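PDB 4QLY: nitroreductase family protein, which acts as an FMN-dependent enone reductase in the saturation of polyunsaturated fatty acids, probably using NADH to reduce the carbon-carbon double bond of an oxo fatty acid. Local coordinates for residues R22-Q27 with D165-S170; V102-W107 with T127-Y132; A94-S99 with K186-V191. All blocks are in the same frame, centred on the assembly; numbering follows the deposited sequence.

Contact 1 of 3, residues R22-Q27 with D165-S170. With FMN (flavin mononucleotide), chain E.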
loop_
_atom_site.group_PDB
_atom_site.type_symbol
_atom_site.label_atom_id
_atom_site.label_comp_id
_atom_site.label_asym_id
_atom_site.label_seq_id
_atom_site.Cartn_x
_atom_site.Cartn_y
_atom_site.Cartn_z
ATOM N N ARG A 22 -11.623 -6.668 8.736
ATOM C CA ARG A 22 -10.476 -5.967 9.295
ATOM C C ARG A 22 -10.874 -4.566 9.748
ATOM O O ARG A 22 -11.402 -3.785 8.961
ATOM C CB ARG A 22 -9.334 -5.876 8.271
ATOM C CG ARG A 22 -8.121 -5.132 8.808
ATOM C CD ARG A 22 -7.445 -4.275 7.742
ATOM N NE ARG A 22 -8.364 -3.303 7.146
ATOM C CZ ARG A 22 -8.737 -2.156 7.709
ATOM N NH1 ARG A 22 -8.304 -1.817 8.924
ATOM N NH2 ARG A 22 -9.567 -1.349 7.059
ATOM N N HIS A 23 -10.638 -4.253 11.017
ATOM C CA HIS A 23 -10.759 -2.875 11.495
ATOM C C HIS A 23 -9.491 -2.478 12.235
ATOM O O HIS A 23 -8.682 -3.332 12.588
ATOM C CB HIS A 23 -11.976 -2.697 12.418
ATOM C CG HIS A 23 -13.179 -3.459 11.967
ATOM N ND1 HIS A 23 -14.049 -2.978 11.011
ATOM C CD2 HIS A 23 -13.650 -4.675 12.330
ATOM C CE1 HIS A 23 -15.002 -3.869 10.801
ATOM N NE2 HIS A 23 -14.778 -4.913 11.581
ATOM N N SER A 24 -9.312 -1.180 12.442
ATOM C CA SER A 24 -8.234 -0.704 13.276
ATOM C C SER A 24 -8.560 -0.970 14.742
ATOM O O SER A 24 -9.441 -0.318 15.339
ATOM C CB SER A 24 -7.982 0.783 13.048
ATOM O OG SER A 24 -7.364 0.984 11.794
ATOM N N VAL A 25 -7.873 -1.952 15.309
ATOM C CA VAL A 25 -7.967 -2.216 16.749
ATOM C C VAL A 25 -6.924 -1.375 17.465
ATOM O O VAL A 25 -5.757 -1.369 17.069
ATOM C CB VAL A 25 -7.759 -3.703 17.059
ATOM C CG1 VAL A 25 -7.636 -3.929 18.549
ATOM C CG2 VAL A 25 -8.910 -4.520 16.463
ATOM N N ARG A 26 -7.328 -0.650 18.501
ATOM C CA ARG A 26 -6.414 0.312 19.106
ATOM C C ARG A 26 -6.175 0.029 20.585
ATOM O O ARG A 26 -5.380 0.696 21.242
ATOM C CB ARG A 26 -6.940 1.733 18.915
ATOM C CG ARG A 26 -7.049 2.172 17.458
ATOM C CD ARG A 26 -7.507 3.629 17.337
ATOM N NE ARG A 26 -7.457 4.087 15.947
ATOM C CZ ARG A 26 -8.458 3.964 15.074
ATOM N NH1 ARG A 26 -9.598 3.403 15.444
ATOM N NH2 ARG A 26 -8.312 4.394 13.820
ATOM N N GLN A 27 -6.872 -0.975 21.096
ATOM C CA GLN A 27 -6.707 -1.411 22.466
ATOM C C GLN A 27 -6.418 -2.888 22.468
ATOM O O GLN A 27 -7.275 -3.691 22.108
ATOM C CB GLN A 27 -7.956 -1.099 23.297
ATOM C CG GLN A 27 -8.160 0.379 23.575
ATOM C CD GLN A 27 -7.043 0.966 24.429
ATOM O OE1 GLN A 27 -6.254 0.232 25.037
ATOM N NE2 GLN A 27 -6.976 2.294 24.492
ATOM N N ASP A 165 -4.858 -8.790 15.792
ATOM C CA ASP A 165 -5.421 -7.612 15.144
ATOM C C ASP A 165 -4.379 -6.518 15.164
ATOM O O ASP A 165 -3.309 -6.677 15.765
ATOM C CB ASP A 165 -6.715 -7.146 15.826
ATOM C CG ASP A 165 -7.938 -7.851 15.282
ATOM O OD1 ASP A 165 -8.341 -7.570 14.120
ATOM O OD2 ASP A 165 -8.491 -8.704 16.009
ATOM N N ALA A 166 -4.681 -5.413 14.500
ATOM C CA ALA A 166 -3.663 -4.420 14.231
ATOM C C ALA A 166 -4.223 -3.050 13.950
ATOM O O ALA A 166 -5.422 -2.870 13.690
ATOM C CB ALA A 166 -2.777 -4.869 13.049
ATOM N N ASN A 167 -3.323 -2.081 14.012
ATOM C CA ASN A 167 -3.627 -0.713 13.661
ATOM C C ASN A 167 -2.440 -0.076 12.969
ATOM O O ASN A 167 -1.325 -0.100 13.507
ATOM C CB ASN A 167 -3.997 0.104 14.888
ATOM C CG ASN A 167 -4.066 1.584 14.580
ATOM O OD1 ASN A 167 -3.393 2.396 15.217
ATOM N ND2 ASN A 167 -4.851 1.941 13.561
ATOM N N ALA A 168 -2.676 0.475 11.776
ATOM C CA ALA A 168 -1.663 1.270 11.090
ATOM C C ALA A 168 -1.763 2.695 11.580
ATOM O O ALA A 168 -2.865 3.224 11.753
ATOM C CB ALA A 168 -1.840 1.218 9.565
ATOM N N PHE A 169 -0.623 3.340 11.779
ATOM C CA PHE A 169 -0.652 4.735 12.207
ATOM C C PHE A 169 0.545 5.523 11.698
ATOM O O PHE A 169 1.641 4.984 11.559
ATOM C CB PHE A 169 -0.758 4.826 13.740
ATOM C CG PHE A 169 0.420 4.247 14.479
ATOM C CD1 PHE A 169 0.453 2.896 14.813
ATOM C CD2 PHE A 169 1.484 5.053 14.859
ATOM C CE1 PHE A 169 1.533 2.359 15.502
ATOM C CE2 PHE A 169 2.582 4.512 15.548
ATOM C CZ PHE A 169 2.597 3.170 15.867
ATOM N N SER A 170 0.318 6.797 11.389
ATOM C CA SER A 170 1.389 7.680 10.924
ATOM C C SER A 170 1.335 8.981 11.701
ATOM O O SER A 170 1.959 9.972 11.328
ATOM C CB SER A 170 1.291 7.942 9.407
ATOM O OG SER A 170 0.055 8.544 9.053
HETATM N N1 FMN E . -5.322 5.470 13.263
HETATM C C2 FMN E . -4.975 6.138 14.426
HETATM O O2 FMN E . -5.654 5.983 15.431
HETATM N N3 FMN E . -3.883 6.975 14.477
HETATM C C4 FMN E . -3.106 7.153 13.355
HETATM O O4 FMN E . -2.114 7.900 13.393
HETATM C C4A FMN E . -3.451 6.480 12.183
HETATM N N5 FMN E . -2.675 6.647 11.060
HETATM C C5A FMN E . -2.983 5.969 9.903
HETATM C C6 FMN E . -2.153 6.153 8.809
HETATM C C7 FMN E . -2.422 5.495 7.626
HETATM C C7M FMN E . -1.529 5.713 6.441
HETATM C C8 FMN E . -3.512 4.643 7.540
HETATM C C8M FMN E . -3.770 3.943 6.231
HETATM C C9 FMN E . -4.347 4.450 8.646
HETATM C C9A FMN E . -4.085 5.117 9.846
HETATM N N10 FMN E . -4.888 4.956 10.982
HETATM C C10 FMN E . -4.556 5.636 12.137
HETATM C "C1'" FMN E . -6.110 4.063 11.002
HETATM C "C2'" FMN E . -7.314 4.756 10.299
HETATM O "O2'" FMN E . -7.914 5.765 11.088
HETATM C "C3'" FMN E . -8.429 3.784 9.916
HETATM O "O3'" FMN E . -7.886 2.861 9.006
HETATM C "C4'" FMN E . -9.651 4.431 9.227
HETATM O "O4'" FMN E . -10.382 5.266 10.097
HETATM C "C5'" FMN E . -10.572 3.323 8.739
HETATM O "O5'" FMN E . -10.935 2.556 9.863
HETATM P P FMN E . -10.703 0.967 9.913
HETATM O O1P FMN E . -11.088 0.458 11.283
HETATM O O2P FMN E . -11.483 0.241 8.848
HETATM O O3P FMN E . -9.208 0.707 9.733
HETATM O O HOH W 1 -6.156 -2.786 10.627
HETATM O O HOH W 2 -7.138 -5.629 12.912
HETATM O O HOH W 3 -10.539 -6.337 13.180
HETATM O O HOH W 4 -5.428 -0.253 10.522
#
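The FMN site of the nitroreductase fold is built here, where the loop Arg22-Gln27 runs beside the edge strand 165-169: Val25 N bonds Ala166 O at 3.1 Å, the donor standing above the carbonyl plane. Ser24 OG meets both the phosphate and Asn167: it donates to O3P of FMN at 2.8 Å, and Asn167 ND2 reaches the same OG in a weak, bent bond. Asn167 CG lies anti to its backbone N (chi1 169°), which sends the amide past the loop backbone toward Ser24, while its OD1 is held by Gln83. Next along the loop, Val25 CG2 lies against Asp165 CB at 3.5 Å, the side chains crossing nearly at right angles; the Asp165 carboxylate pairs with Arg160.

The loop holds both the phosphate and the flavin of FMN. Arg22 NH1 meets O3P edge-on in the guanidinium plane, its N-H pointing almost straight at the oxygen (168°), and Ser24 N donates to O1P. The positive guanidinium and these N-H groups probably offset the phosphate charge. Arg22 NH2 also bonds Thr48 O of the second subunit. The extended Arg26 chain carries its guanidinium to the flavin, with Ser24 CB over one face; NE donates to FMN O2 at 2.7 Å and NH2 to FMN N1 at 3.2 Å, which is likely to draw electron density toward that end. From the strand side, Ser170 N donates to FMN N5 at 3.0 Å.

Contact 2 of 3, residues V102-W107 with T127-Y132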
loop_
_atom_site.group_PDB
_atom_site.type_symbol
_atom_site.label_atom_id
_atom_site.label_comp_id
_atom_site.label_asym_id
_atom_site.label_seq_id
_atom_site.Cartn_x
_atom_site.Cartn_y
_atom_site.Cartn_z
ATOM N N VAL A 102 21.347 -1.764 -2.757
ATOM C CA VAL A 102 21.305 -3.073 -2.112
ATOM C C VAL A 102 21.106 -4.146 -3.176
ATOM O O VAL A 102 21.801 -5.165 -3.206
ATOM C CB VAL A 102 20.173 -3.169 -1.069
ATOM C CG1 VAL A 102 20.147 -4.565 -0.436
ATOM C CG2 VAL A 102 20.344 -2.088 -0.006
ATOM N N TYR A 103 20.150 -3.895 -4.060
ATOM C CA TYR A 103 19.837 -4.819 -5.146
ATOM C C TYR A 103 21.062 -5.029 -6.022
ATOM O O TYR A 103 21.436 -6.167 -6.323
ATOM C CB TYR A 103 18.663 -4.283 -5.971
ATOM C CG TYR A 103 17.854 -5.357 -6.662
ATOM C CD1 TYR A 103 17.333 -6.429 -5.951
ATOM C CD2 TYR A 103 17.606 -5.292 -8.028
ATOM C CE1 TYR A 103 16.592 -7.412 -6.580
ATOM C CE2 TYR A 103 16.858 -6.269 -8.672
ATOM C CZ TYR A 103 16.358 -7.324 -7.946
ATOM O OH TYR A 103 15.623 -8.291 -8.583
ATOM N N ARG A 104 21.694 -3.922 -6.404
ATOM C CA ARG A 104 22.921 -3.969 -7.199
ATOM C C ARG A 104 24.022 -4.796 -6.529
ATOM O O ARG A 104 24.657 -5.640 -7.174
ATOM C CB ARG A 104 23.444 -2.560 -7.462
ATOM C CG ARG A 104 24.800 -2.556 -8.186
ATOM C CD ARG A 104 25.613 -1.311 -7.851
ATOM N NE ARG A 104 25.885 -1.227 -6.418
ATOM C CZ ARG A 104 26.406 -0.160 -5.823
ATOM N NH1 ARG A 104 26.713 0.914 -6.542
ATOM N NH2 ARG A 104 26.621 -0.169 -4.514
ATOM N N ASP A 105 24.240 -4.550 -5.239
ATOM C CA ASP A 105 25.296 -5.230 -4.487
ATOM C C ASP A 105 25.118 -6.735 -4.520
ATOM O O ASP A 105 26.092 -7.474 -4.628
ATOM C CB ASP A 105 25.339 -4.748 -3.037
ATOM C CG ASP A 105 25.796 -3.307 -2.916
ATOM O OD1 ASP A 105 26.236 -2.735 -3.942
ATOM O OD2 ASP A 105 25.718 -2.751 -1.796
ATOM N N VAL A 106 23.870 -7.184 -4.435
ATOM C CA VAL A 106 23.568 -8.606 -4.526
ATOM C C VAL A 106 24.120 -9.211 -5.815
ATOM O O VAL A 106 24.850 -10.213 -5.778
ATOM C CB VAL A 106 22.060 -8.863 -4.460
ATOM C CG1 VAL A 106 21.744 -10.314 -4.842
ATOM C CG2 VAL A 106 21.541 -8.541 -3.078
ATOM N N TRP A 107 23.797 -8.581 -6.943
ATOM C CA TRP A 107 24.192 -9.099 -8.247
ATOM C C TRP A 107 25.700 -8.989 -8.451
ATOM O O TRP A 107 26.312 -9.899 -9.008
ATOM C CB TRP A 107 23.433 -8.374 -9.375
ATOM C CG TRP A 107 21.941 -8.404 -9.182
ATOM C CD1 TRP A 107 21.105 -7.328 -9.028
ATOM C CD2 TRP A 107 21.112 -9.569 -9.086
ATOM N NE1 TRP A 107 19.807 -7.754 -8.855
ATOM C CE2 TRP A 107 19.786 -9.124 -8.880
ATOM C CE3 TRP A 107 21.359 -10.944 -9.149
ATOM C CZ2 TRP A 107 18.718 -10.006 -8.747
ATOM C CZ3 TRP A 107 20.295 -11.816 -9.014
ATOM C CH2 TRP A 107 18.990 -11.343 -8.818
ATOM N N THR A 127 18.383 -3.353 -16.315
ATOM C CA THR A 127 16.929 -3.357 -16.130
ATOM C C THR A 127 16.381 -2.438 -15.019
ATOM O O THR A 127 15.211 -2.049 -15.073
ATOM C CB THR A 127 16.427 -4.777 -15.833
ATOM O OG1 THR A 127 17.003 -5.244 -14.603
ATOM C CG2 THR A 127 16.808 -5.718 -16.971
ATOM N N PHE A 128 17.188 -2.102 -14.014
ATOM C CA PHE A 128 16.698 -1.227 -12.934
ATOM C C PHE A 128 17.613 -0.059 -12.584
ATOM O O PHE A 128 17.131 0.999 -12.166
ATOM C CB PHE A 128 16.434 -2.037 -11.651
ATOM C CG PHE A 128 17.692 -2.523 -10.947
ATOM C CD1 PHE A 128 18.307 -3.704 -11.331
ATOM C CD2 PHE A 128 18.246 -1.803 -9.894
ATOM C CE1 PHE A 128 19.459 -4.161 -10.683
ATOM C CE2 PHE A 128 19.393 -2.245 -9.251
ATOM C CZ PHE A 128 20.000 -3.435 -9.640
ATOM N N LEU A 129 18.925 -0.248 -12.725
ATOM C CA LEU A 129 19.875 0.737 -12.203
ATOM C C LEU A 129 19.862 2.090 -12.912
ATOM O O LEU A 129 19.904 3.104 -12.233
ATOM C CB LEU A 129 21.306 0.185 -12.223
ATOM C CG LEU A 129 21.888 -0.162 -10.855
ATOM C CD1 LEU A 129 23.403 -0.414 -10.937
ATOM C CD2 LEU A 129 21.547 0.912 -9.810
ATOM N N PRO A 130 19.836 2.125 -14.262
ATOM C CA PRO A 130 19.746 3.476 -14.843
ATOM C C PRO A 130 18.529 4.256 -14.348
ATOM O O PRO A 130 18.643 5.442 -14.051
ATOM C CB PRO A 130 19.656 3.219 -16.359
ATOM C CG PRO A 130 19.559 1.728 -16.531
ATOM C CD PRO A 130 20.129 1.110 -15.291
ATOM N N LEU A 131 17.387 3.592 -14.240
ATOM C CA LEU A 131 16.184 4.232 -13.728
ATOM C C LEU A 131 16.396 4.763 -12.303
ATOM O O LEU A 131 16.324 5.960 -12.056
ATOM C CB LEU A 131 15.020 3.239 -13.773
ATOM C CG LEU A 131 13.652 3.651 -13.230
ATOM C CD1 LEU A 131 13.139 4.845 -13.989
ATOM C CD2 LEU A 131 12.679 2.476 -13.317
ATOM N N TYR A 132 16.705 3.874 -11.369
ATOM C CA TYR A 132 16.771 4.269 -9.967
ATOM C C TYR A 132 17.984 5.147 -9.628
ATOM O O TYR A 132 17.854 6.126 -8.890
ATOM C CB TYR A 132 16.726 3.016 -9.084
ATOM C CG TYR A 132 15.310 2.502 -8.936
ATOM C CD1 TYR A 132 14.771 1.597 -9.849
ATOM C CD2 TYR A 132 14.491 2.974 -7.920
ATOM C CE1 TYR A 132 13.458 1.155 -9.729
ATOM C CE2 TYR A 132 13.185 2.545 -7.792
ATOM C CZ TYR A 132 12.673 1.636 -8.688
ATOM O OH TYR A 132 11.365 1.224 -8.536
#
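Tyr103, Trp107 and Phe128 form an aromatic cluster between helix 99-113 and the start of helix 129-133. Its centre is an edge-to-face (T-shaped) pair: the edge of Tyr103 is turned to one face of Phe128, with centroids 4.8 Å apart and planes at 71°. Tyr103 CD2 does the touching, 3.4 Å from Phe128 CE1 and displaced toward the rim of the ring. Trp107 joins rim to rim, its CD1 lying 3.9 Å from Phe128 CE1, so neither ring covers the other; within the helix, its NE1 sits over a face of Tyr103.

The opposite face of Phe128 is covered near its rim by CB of the next residue, Leu129, while Arg104 N approaches the ring edge. Phe128 occupies the N-cap position, and its chi1 of 71° places CG between the backbone N and carbonyl carbon, directing the ring at helix 99-113. Beside it, Leu129 CD1 packs on the aliphatic part of Arg104, 3.8 Å from CG.

Farther out, Leu121 and Ile124 of helix 118-126 pack on Trp107, and Tyr209 of the second subunit packs on Tyr103, placing the cluster next to the dimer interface. The Arg104 chain bends at chi3 (60°), and its head turns to Asp105: NE and NH2 both grip OD1 side-on, NH2 at 2.7 Å on the syn lone pair.

Contact 3 of 3, residues A94-S99 with K186-V191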
loop_
_atom_site.group_PDB
_atom_site.type_symbol
_atom_site.label_atom_id
_atom_site.label_comp_id
_atom_site.label_asym_id
_atom_site.label_seq_id
_atom_site.Cartn_x
_atom_site.Cartn_y
_atom_site.Cartn_z
ATOM N N ALA A 94 9.847 1.622 7.586
ATOM C CA ALA A 94 10.573 2.716 6.940
ATOM C C ALA A 94 10.973 2.345 5.509
ATOM O O ALA A 94 11.196 1.172 5.208
ATOM C CB ALA A 94 11.812 3.084 7.754
ATOM N N GLY A 95 11.099 3.347 4.643
ATOM C CA GLY A 95 11.425 3.117 3.246
ATOM C C GLY A 95 12.893 3.355 2.945
ATOM O O GLY A 95 13.422 4.430 3.220
ATOM N N ASP A 96 13.552 2.352 2.377
ATOM C CA ASP A 96 14.978 2.451 2.054
ATOM C C ASP A 96 15.174 3.117 0.704
ATOM O O ASP A 96 14.981 2.478 -0.323
ATOM C CB ASP A 96 15.609 1.057 2.055
ATOM C CG ASP A 96 17.106 1.068 1.739
ATOM O OD1 ASP A 96 17.718 2.140 1.533
ATOM O OD2 ASP A 96 17.671 -0.033 1.722
ATOM N N THR A 97 15.560 4.394 0.696
ATOM C CA THR A 97 15.723 5.106 -0.569
ATOM C C THR A 97 17.040 4.781 -1.276
ATOM O O THR A 97 17.329 5.348 -2.329
ATOM C CB THR A 97 15.636 6.638 -0.390
ATOM O OG1 THR A 97 16.699 7.089 0.445
ATOM C CG2 THR A 97 14.293 7.044 0.216
ATOM N N GLN A 98 17.825 3.872 -0.700
ATOM C CA GLN A 98 19.019 3.339 -1.364
ATOM C C GLN A 98 18.865 1.853 -1.727
ATOM O O GLN A 98 19.864 1.156 -1.967
ATOM C CB GLN A 98 20.263 3.517 -0.475
ATOM C CG GLN A 98 20.734 4.963 -0.336
ATOM C CD GLN A 98 21.780 5.123 0.766
ATOM O OE1 GLN A 98 22.631 4.260 0.958
ATOM N NE2 GLN A 98 21.710 6.229 1.494
ATOM N N SER A 99 17.622 1.367 -1.764
ATOM C CA SER A 99 17.372 -0.059 -1.996
ATOM C C SER A 99 17.880 -0.530 -3.350
ATOM O O SER A 99 18.089 -1.716 -3.553
ATOM C CB SER A 99 15.878 -0.381 -1.897
ATOM O OG SER A 99 15.168 0.196 -2.977
ATOM N N LYS A 186 19.506 10.079 6.328
ATOM C CA LYS A 186 19.727 10.450 4.937
ATOM C C LYS A 186 19.165 9.353 4.017
ATOM O O LYS A 186 18.865 9.599 2.854
ATOM C CB LYS A 186 21.225 10.726 4.666
ATOM C CG LYS A 186 22.129 9.502 4.514
ATOM C CD LYS A 186 23.604 9.830 4.739
ATOM C CE LYS A 186 24.313 8.851 5.683
ATOM N NZ LYS A 186 25.707 9.234 6.012
ATOM N N ARG A 187 18.974 8.158 4.564
ATOM C CA ARG A 187 18.608 6.998 3.762
ATOM C C ARG A 187 17.137 6.559 3.883
ATOM O O ARG A 187 16.487 6.268 2.873
ATOM C CB ARG A 187 19.526 5.829 4.127
ATOM C CG ARG A 187 19.221 4.532 3.401
ATOM C CD ARG A 187 20.277 3.493 3.718
ATOM N NE ARG A 187 19.930 2.180 3.190
ATOM C CZ ARG A 187 20.724 1.118 3.269
ATOM N NH1 ARG A 187 21.909 1.227 3.863
ATOM N NH2 ARG A 187 20.336 -0.048 2.763
ATOM N N TYR A 188 16.611 6.511 5.103
ATOM C CA TYR A 188 15.273 5.958 5.333
ATOM C C TYR A 188 14.183 7.020 5.534
ATOM O O TYR A 188 14.375 8.004 6.246
ATOM C CB TYR A 188 15.297 5.027 6.548
ATOM C CG TYR A 188 16.230 3.842 6.413
ATOM C CD1 TYR A 188 15.798 2.655 5.824
ATOM C CD2 TYR A 188 17.543 3.907 6.876
ATOM C CE1 TYR A 188 16.652 1.567 5.694
ATOM C CE2 TYR A 188 18.397 2.827 6.749
ATOM C CZ TYR A 188 17.948 1.663 6.162
ATOM O OH TYR A 188 18.792 0.595 6.037
ATOM N N VAL A 189 13.032 6.801 4.905
ATOM C CA VAL A 189 11.878 7.669 5.093
ATOM C C VAL A 189 10.831 6.954 5.955
ATOM O O VAL A 189 10.481 5.805 5.690
ATOM C CB VAL A 189 11.267 8.112 3.724
ATOM C CG1 VAL A 189 11.064 6.932 2.793
ATOM C CG2 VAL A 189 9.953 8.858 3.923
ATOM N N PRO A 190 10.339 7.627 7.007
ATOM C CA PRO A 190 9.315 7.037 7.873
ATOM C C PRO A 190 7.949 6.981 7.178
ATOM O O PRO A 190 7.525 7.966 6.573
ATOM C CB PRO A 190 9.293 7.991 9.068
ATOM C CG PRO A 190 9.642 9.318 8.466
ATOM C CD PRO A 190 10.689 8.997 7.432
ATOM N N VAL A 191 7.262 5.847 7.263
ATOM C CA VAL A 191 5.998 5.719 6.562
ATOM C C VAL A 191 4.843 5.425 7.509
ATOM O O VAL A 191 3.937 6.244 7.637
ATOM C CB VAL A 191 6.058 4.643 5.470
ATOM C CG1 VAL A 191 4.685 4.466 4.845
ATOM C CG2 VAL A 191 7.066 5.049 4.399
HETATM O O HOH W 5 19.687 8.392 0.739
#
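The guanidinium of Arg187 has Tyr188 OH over the centre of one face, 3.4 Å above the plane, and the Asp96 carboxylate at its edge. The Tyr188 ring carries Arg187 CG over one of its faces, offset toward the rim, and its CE1 touches Asp96 CB. Carboxylate and guanidinium planes are 41° apart, yet the salt bridge is two-pronged and side-on: NE donates to Asp96 OD1 at 2.8 Å and NH2 to Asp96 OD2 at 2.9 Å, both oxygens lying close to the guanidinium plane. The Arg187 chain is extended, with CG anti to the backbone N (chi1 178°), and this stretch carries the head to Asp96. Gln98 crosses that chain at about a right angle, its NE2 3.4 Å from Arg187 CB. Asp96 OD1 takes a second bond from Gln98 N, completing an Asx turn, and the two donors arrive from opposite faces of the carboxylate. With an alanine in place of Arg187, the Asp96 carboxylate would probably lose its positive mate, and Gln98 the aliphatic chain it crosses.

The backbone carbonyl of Arg187 is gripped twice by one residue, by Thr97 N and by Thr97 OG1, the latter at 2.6 Å. Water 5 links Thr97 OG1, Gln98 NE2 and Lys186 O. Beyond this, Gly95 and Val189 form a hydrogen-bonded pair, Gly95 N to Val189 O at 2.7 Å and Val189 N to Gly95 O at 2.9 Å. Non-hydrogen-bonded pairs Ala94-Pro190 and Asp96-Tyr188 flank it. A type I turn from Asp96 to Ser99 then leads into helix 99-113. The whole is an antiparallel pairing of the two inner strands of the nitroreductase sheet, with the Asp96-Arg187 salt bridge and the Thr97 bonds to Arg187 O where it runs out into the turn.

How the contacts relate
Contacts 1 and 3 share the four-stranded antiparallel sheet, ordered 58-63, 89-96, 188-197, 165-169: contact 3 joins its two inner strands, and contact 1 sets the FMN-binding loop beside its edge strand. Their centres are 23 Å apart, yet Ser170 CB meets Val191 O at 3.6 Å. Contact 2 lies about 16 Å from contact 3, centre to centre, and 35 Å from contact 1. Strand 89-96 leads into helix 99-113, and Val102 packs on Arg187. Along the chain, contact 2 is nested inside the loops closed by contacts 1 and 3, whose segments alternate. The sheet lies between that FMN site and a helical region packing on the second subunit, where the Tyr103 side chain comes within about 7 Å of another FMN.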